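Local coordinates for alkylpurine DNA glycosylase AlkC (Pseudomonas fluorescens, PDB 5VHV), which excises alkylated purine bases from DNA as a repair glycosylase, without flipping the damaged nucleotide out of the duplex, at residues A[273-281]-A[309-318]. Numbering follows the deposited sequence.
Sequences LSFTLESTA and LKAFSLGAGA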
ATOM      1  N   LEU A 273     -24.733  11.915  -5.568  1.00 16.88           N
ATOM      2  CA  LEU A 273     -24.593  11.789  -7.010  1.00 18.09           C
ATOM      3  C   LEU A 273     -25.518  10.678  -7.491  1.00 18.07           C
ATOM      4  O   LEU A 273     -25.451   9.551  -6.989  1.00 19.46           O
ATOM      5  CB  LEU A 273     -23.141  11.461  -7.370  1.00 19.55           C
ATOM      6  CG  LEU A 273     -22.876  11.016  -8.804  1.00 17.61           C
ATOM      7  CD1 LEU A 273     -23.208  12.115  -9.823  1.00 19.36           C
ATOM      8  CD2 LEU A 273     -21.404  10.618  -8.940  1.00 16.91           C
ATOM      9  N   SER A 274     -26.382  10.978  -8.458  1.00 18.11           N
ATOM     10  CA  SER A 274     -27.211   9.910  -8.991  1.00 15.93           C
ATOM     11  C   SER A 274     -27.468  10.122 -10.477  1.00 20.05           C
ATOM     12  O   SER A 274     -27.446  11.248 -10.981  1.00 22.35           O
ATOM     13  CB  SER A 274     -28.537   9.784  -8.218  1.00 21.15           C
ATOM     14  OG  SER A 274     -29.356  10.936  -8.347  1.00 25.23           O
ATOM     15  N   PHE A 275     -27.666   9.007 -11.169  1.00 22.22           N
ATOM     16  CA  PHE A 275     -28.003   8.978 -12.589  1.00 19.58           C
ATOM     17  C   PHE A 275     -28.429   7.555 -12.940  1.00 20.76           C
ATOM     18  O   PHE A 275     -28.249   6.610 -12.158  1.00 22.88           O
ATOM     19  CB  PHE A 275     -26.824   9.421 -13.457  1.00 18.86           C
ATOM     20  CG  PHE A 275     -25.562   8.646 -13.196  1.00 18.21           C
ATOM     21  CD1 PHE A 275     -24.705   9.014 -12.169  1.00 19.43           C
ATOM     22  CD2 PHE A 275     -25.244   7.526 -13.958  1.00 17.41           C
ATOM     23  CE1 PHE A 275     -23.532   8.295 -11.917  1.00 22.23           C
ATOM     24  CE2 PHE A 275     -24.085   6.807 -13.710  1.00 18.87           C
ATOM     25  CZ  PHE A 275     -23.229   7.194 -12.683  1.00 21.50           C
ATOM     26  N   THR A 276     -28.975   7.419 -14.139  1.00 22.67           N
ATOM     27  CA  THR A 276     -29.410   6.149 -14.695  1.00 22.40           C
ATOM     28  C   THR A 276     -28.689   5.926 -16.020  1.00 27.29           C
ATOM     29  O   THR A 276     -28.589   6.846 -16.838  1.00 28.74           O
ATOM     30  CB  THR A 276     -30.925   6.152 -14.901  1.00 32.20           C
ATOM     31  OG1 THR A 276     -31.570   6.489 -13.662  1.00 31.18           O
ATOM     32  CG2 THR A 276     -31.414   4.783 -15.382  1.00 33.72           C
ATOM     33  N   LEU A 277     -28.178   4.716 -16.221  1.00 21.48           N
ATOM     34  CA  LEU A 277     -27.589   4.313 -17.492  1.00 24.43           C
ATOM     35  C   LEU A 277     -28.562   3.392 -18.204  1.00 26.17           C
ATOM     36  O   LEU A 277     -29.045   2.428 -17.609  1.00 29.23           O
ATOM     37  CB  LEU A 277     -26.255   3.596 -17.285  1.00 23.22           C
ATOM     38  CG  LEU A 277     -25.158   4.422 -16.621  1.00 23.21           C
ATOM     39  CD1 LEU A 277     -23.922   3.568 -16.394  1.00 26.33           C
ATOM     40  CD2 LEU A 277     -24.809   5.643 -17.463  1.00 26.35           C
ATOM     41  N   GLU A 278     -28.852   3.696 -19.464  1.00 21.78           N
ATOM     42  CA  GLU A 278     -29.702   2.866 -20.301  1.00 25.57           C
ATOM     43  C   GLU A 278     -28.862   2.275 -21.424  1.00 28.78           C
ATOM     44  O   GLU A 278     -28.283   3.018 -22.224  1.00 27.39           O
ATOM     45  CB  GLU A 278     -30.858   3.674 -20.882  1.00 26.81           C
ATOM     46  CG  GLU A 278     -31.759   2.853 -21.821  1.00 32.52           C
ATOM     47  CD  GLU A 278     -32.570   3.714 -22.763  1.00 47.75           C
ATOM     48  OE1 GLU A 278     -33.076   3.175 -23.771  1.00 45.25           O
ATOM     49  OE2 GLU A 278     -32.696   4.926 -22.500  1.00 41.82           O
ATOM     50  N   SER A 279     -28.823   0.952 -21.501  1.00 28.13           N
ATOM     51  CA  SER A 279     -28.143   0.307 -22.609  1.00 26.58           C
ATOM     52  C   SER A 279     -28.882   0.577 -23.912  1.00 36.17           C
ATOM     53  O   SER A 279     -30.117   0.527 -23.981  1.00 30.18           O
ATOM     54  CB  SER A 279     -28.043  -1.195 -22.396  1.00 30.65           C
ATOM     55  OG  SER A 279     -27.696  -1.843 -23.613  1.00 31.27           O
ATOM     56  N   THR A 280     -28.111   0.852 -24.954  1.00 26.42           N
ATOM     57  CA  THR A 280     -28.637   0.942 -26.310  1.00 30.65           C
ATOM     58  C   THR A 280     -28.091  -0.175 -27.186  1.00 39.81           C
ATOM     59  O   THR A 280     -28.195  -0.104 -28.414  1.00 39.00           O
ATOM     60  CB  THR A 280     -28.300   2.301 -26.919  1.00 35.22           C
ATOM     61  OG1 THR A 280     -26.882   2.416 -27.038  1.00 35.07           O
ATOM     62  CG2 THR A 280     -28.807   3.434 -26.035  1.00 40.61           C
ATOM     63  N   ALA A 281     -27.520  -1.223 -26.571  1.00 39.25           N
ATOM     64  CA  ALA A 281     -26.833  -2.287 -27.287  1.00 29.61           C
ATOM     65  C   ALA A 281     -27.679  -3.552 -27.348  1.00 43.07           C
ATOM     66  O   ALA A 281     -28.500  -3.802 -26.455  1.00 35.11           O
ATOM     67  CB  ALA A 281     -25.503  -2.617 -26.601  1.00 30.46           C
ATOM     68  N   LEU A 309     -17.029   3.821  -8.461  1.00 17.99           N
ATOM     69  CA  LEU A 309     -18.469   3.698  -8.258  1.00 18.45           C
ATOM     70  C   LEU A 309     -18.941   2.261  -8.413  1.00 25.68           C
ATOM     71  O   LEU A 309     -19.309   1.642  -7.410  1.00 28.92           O
ATOM     72  CB  LEU A 309     -19.206   4.647  -9.200  1.00 20.83           C
ATOM     73  CG  LEU A 309     -20.127   5.642  -8.529  1.00 29.35           C
ATOM     74  CD1 LEU A 309     -20.735   6.543  -9.632  1.00 34.63           C
ATOM     75  CD2 LEU A 309     -21.189   4.926  -7.759  1.00 35.96           C
ATOM     76  N   LYS A 310     -18.946   1.705  -9.622  1.00 19.88           N
ATOM     77  CA  LYS A 310     -19.510   0.382  -9.856  1.00 27.73           C
ATOM     78  C   LYS A 310     -18.866  -0.226 -11.093  1.00 24.26           C
ATOM     79  O   LYS A 310     -18.675   0.461 -12.097  1.00 22.64           O
ATOM     80  CB  LYS A 310     -21.033   0.494 -10.044  1.00 34.14           C
ATOM     81  CG  LYS A 310     -21.824  -0.788  -9.865  1.00 49.18           C
ATOM     82  CD  LYS A 310     -23.305  -0.543 -10.170  1.00 57.36           C
ATOM     83  CE  LYS A 310     -24.140  -1.809 -10.053  1.00 61.49           C
ATOM     84  NZ  LYS A 310     -24.319  -2.245  -8.645  1.00 62.14           N
ATOM     85  N   ALA A 311     -18.550  -1.514 -11.030  1.00 22.98           N
ATOM     86  CA  ALA A 311     -18.141  -2.276 -12.206  1.00 22.07           C
ATOM     87  C   ALA A 311     -19.142  -3.408 -12.372  1.00 24.09           C
ATOM     88  O   ALA A 311     -19.328  -4.208 -11.451  1.00 23.82           O
ATOM     89  CB  ALA A 311     -16.719  -2.811 -12.056  1.00 25.73           C
ATOM     90  N   PHE A 312     -19.796  -3.480 -13.520  1.00 24.52           N
ATOM     91  CA  PHE A 312     -20.866  -4.460 -13.673  1.00 29.87           C
ATOM     92  C   PHE A 312     -21.170  -4.658 -15.148  1.00 28.73           C
ATOM     93  O   PHE A 312     -20.675  -3.932 -16.012  1.00 26.35           O
ATOM     94  CB  PHE A 312     -22.131  -4.022 -12.921  1.00 30.36           C
ATOM     95  CG  PHE A 312     -22.825  -2.852 -13.548  1.00 27.87           C
ATOM     96  CD1 PHE A 312     -22.239  -1.596 -13.528  1.00 29.06           C
ATOM     97  CD2 PHE A 312     -24.057  -3.001 -14.165  1.00 30.11           C
ATOM     98  CE1 PHE A 312     -22.865  -0.520 -14.118  1.00 32.01           C
ATOM     99  CE2 PHE A 312     -24.689  -1.922 -14.747  1.00 33.38           C
ATOM    100  CZ  PHE A 312     -24.089  -0.685 -14.725  1.00 27.77           C
ATOM    101  N   SER A 313     -22.020  -5.650 -15.413  1.00 27.87           N
ATOM    102  CA  SER A 313     -22.539  -5.935 -16.741  1.00 27.70           C
ATOM    103  C   SER A 313     -23.958  -5.401 -16.851  1.00 33.73           C
ATOM    104  O   SER A 313     -24.802  -5.686 -15.994  1.00 29.87           O
ATOM    105  CB  SER A 313     -22.521  -7.436 -17.020  1.00 31.84           C
ATOM    106  OG  SER A 313     -23.264  -7.734 -18.182  1.00 38.16           O
ATOM    107  N   LEU A 314     -24.207  -4.625 -17.904  1.00 26.67           N
ATOM    108  CA  LEU A 314     -25.511  -4.041 -18.189  1.00 28.78           C
ATOM    109  C   LEU A 314     -26.171  -4.828 -19.315  1.00 29.74           C
ATOM    110  O   LEU A 314     -25.635  -4.893 -20.429  1.00 30.73           O
ATOM    111  CB  LEU A 314     -25.366  -2.566 -18.573  1.00 27.35           C
ATOM    112  CG  LEU A 314     -26.664  -1.765 -18.764  1.00 29.82           C
ATOM    113  CD1 LEU A 314     -27.498  -1.719 -17.481  1.00 33.02           C
ATOM    114  CD2 LEU A 314     -26.333  -0.356 -19.242  1.00 29.23           C
ATOM    115  N   GLY A 315     -27.339  -5.406 -19.032  1.00 31.32           N
ATOM    116  CA  GLY A 315     -28.035  -6.206 -20.030  1.00 34.62           C
ATOM    117  C   GLY A 315     -28.471  -5.393 -21.234  1.00 38.91           C
ATOM    118  O   GLY A 315     -28.583  -4.172 -21.194  1.00 28.92           O
ATOM    119  N   ALA A 316     -28.726  -6.103 -22.332  1.00 35.68           N
ATOM    120  CA  ALA A 316     -29.174  -5.458 -23.557  1.00 34.91           C
ATOM    121  C   ALA A 316     -30.476  -4.705 -23.313  1.00 40.84           C
ATOM    122  O   ALA A 316     -31.449  -5.269 -22.801  1.00 35.33           O
ATOM    123  CB  ALA A 316     -29.361  -6.499 -24.662  1.00 38.63           C
ATOM    124  N   GLY A 317     -30.481  -3.425 -23.669  1.00 34.70           N
ATOM    125  CA  GLY A 317     -31.636  -2.576 -23.458  1.00 47.16           C
ATOM    126  C   GLY A 317     -31.999  -2.329 -22.004  1.00 39.87           C
ATOM    127  O   GLY A 317     -32.978  -1.637 -21.737  1.00 42.11           O
ATOM    128  N   ALA A 318     -31.227  -2.856 -21.057  1.00 35.88           N
ATOM    129  CA  ALA A 318     -31.550  -2.688 -19.646  1.00 30.70           C
ATOM    130  C   ALA A 318     -31.166  -1.291 -19.169  1.00 38.20           C
ATOM    131  O   ALA A 318     -30.376  -0.585 -19.804  1.00 35.37           O
ATOM    132  CB  ALA A 318     -30.827  -3.735 -18.797  1.00 35.66           C
TER
HETATM  133  O   HOH W   1     -25.866  -3.765 -22.820  1.00 27.87           O
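Ser-279 and the turn 315-318 carry the polar part of this contact. The backbone N of Ser-279 gives a nearly straight hydrogen bond to Ala-318 O (2.8 Å), and the same carbonyl oxygen also lies 3.6 Å from Glu-278 CA in a CA-H...O contact. Gly-315 to Ala-318 form a type II turn, where Gly-317 suits the positive phi of 65°. With OG swung opposite its own backbone N (chi1 165°), the serine hydroxyl takes the N-H of Ala-281 at 3.0 Å from OG, an ST turn. It also receives a weak bond from Gly-317 N, and water 1 bridges it to Leu-314 O. With an alanine here, the N-H of Ala-281 would probably lose its acceptor and water 1 its link to the hydroxyl.

Apolar side chains fill the space between the strands. Leu-314 packs CD2 against Ser-279, 3.6 Å from its N and 3.7 Å from its CB; a short side chain there lets the leucine methyl come up close to the backbone. Toward the N-terminal ends of both segments, the Phe-275 ring reaches across with its edge, CZ 4.0 Å from Leu-309 CD1, and Leu-273 CD2 approaches the same methyl. Ile-322 adds to this cluster, touching Phe-275 and Leu-309.

At their closest the axes of 273-279 and 309-314 are 9.1 Å apart, too far for backbone pairing, and long apolar leucine and phenylalanine suit the gap. Strands 270-279 and 305-314 are not sheet neighbours, consistent with a beta-sandwich-like domain in which the 315-318 turn carries the chain from one layer to the other, into 319-327, the edge partner of 270-279.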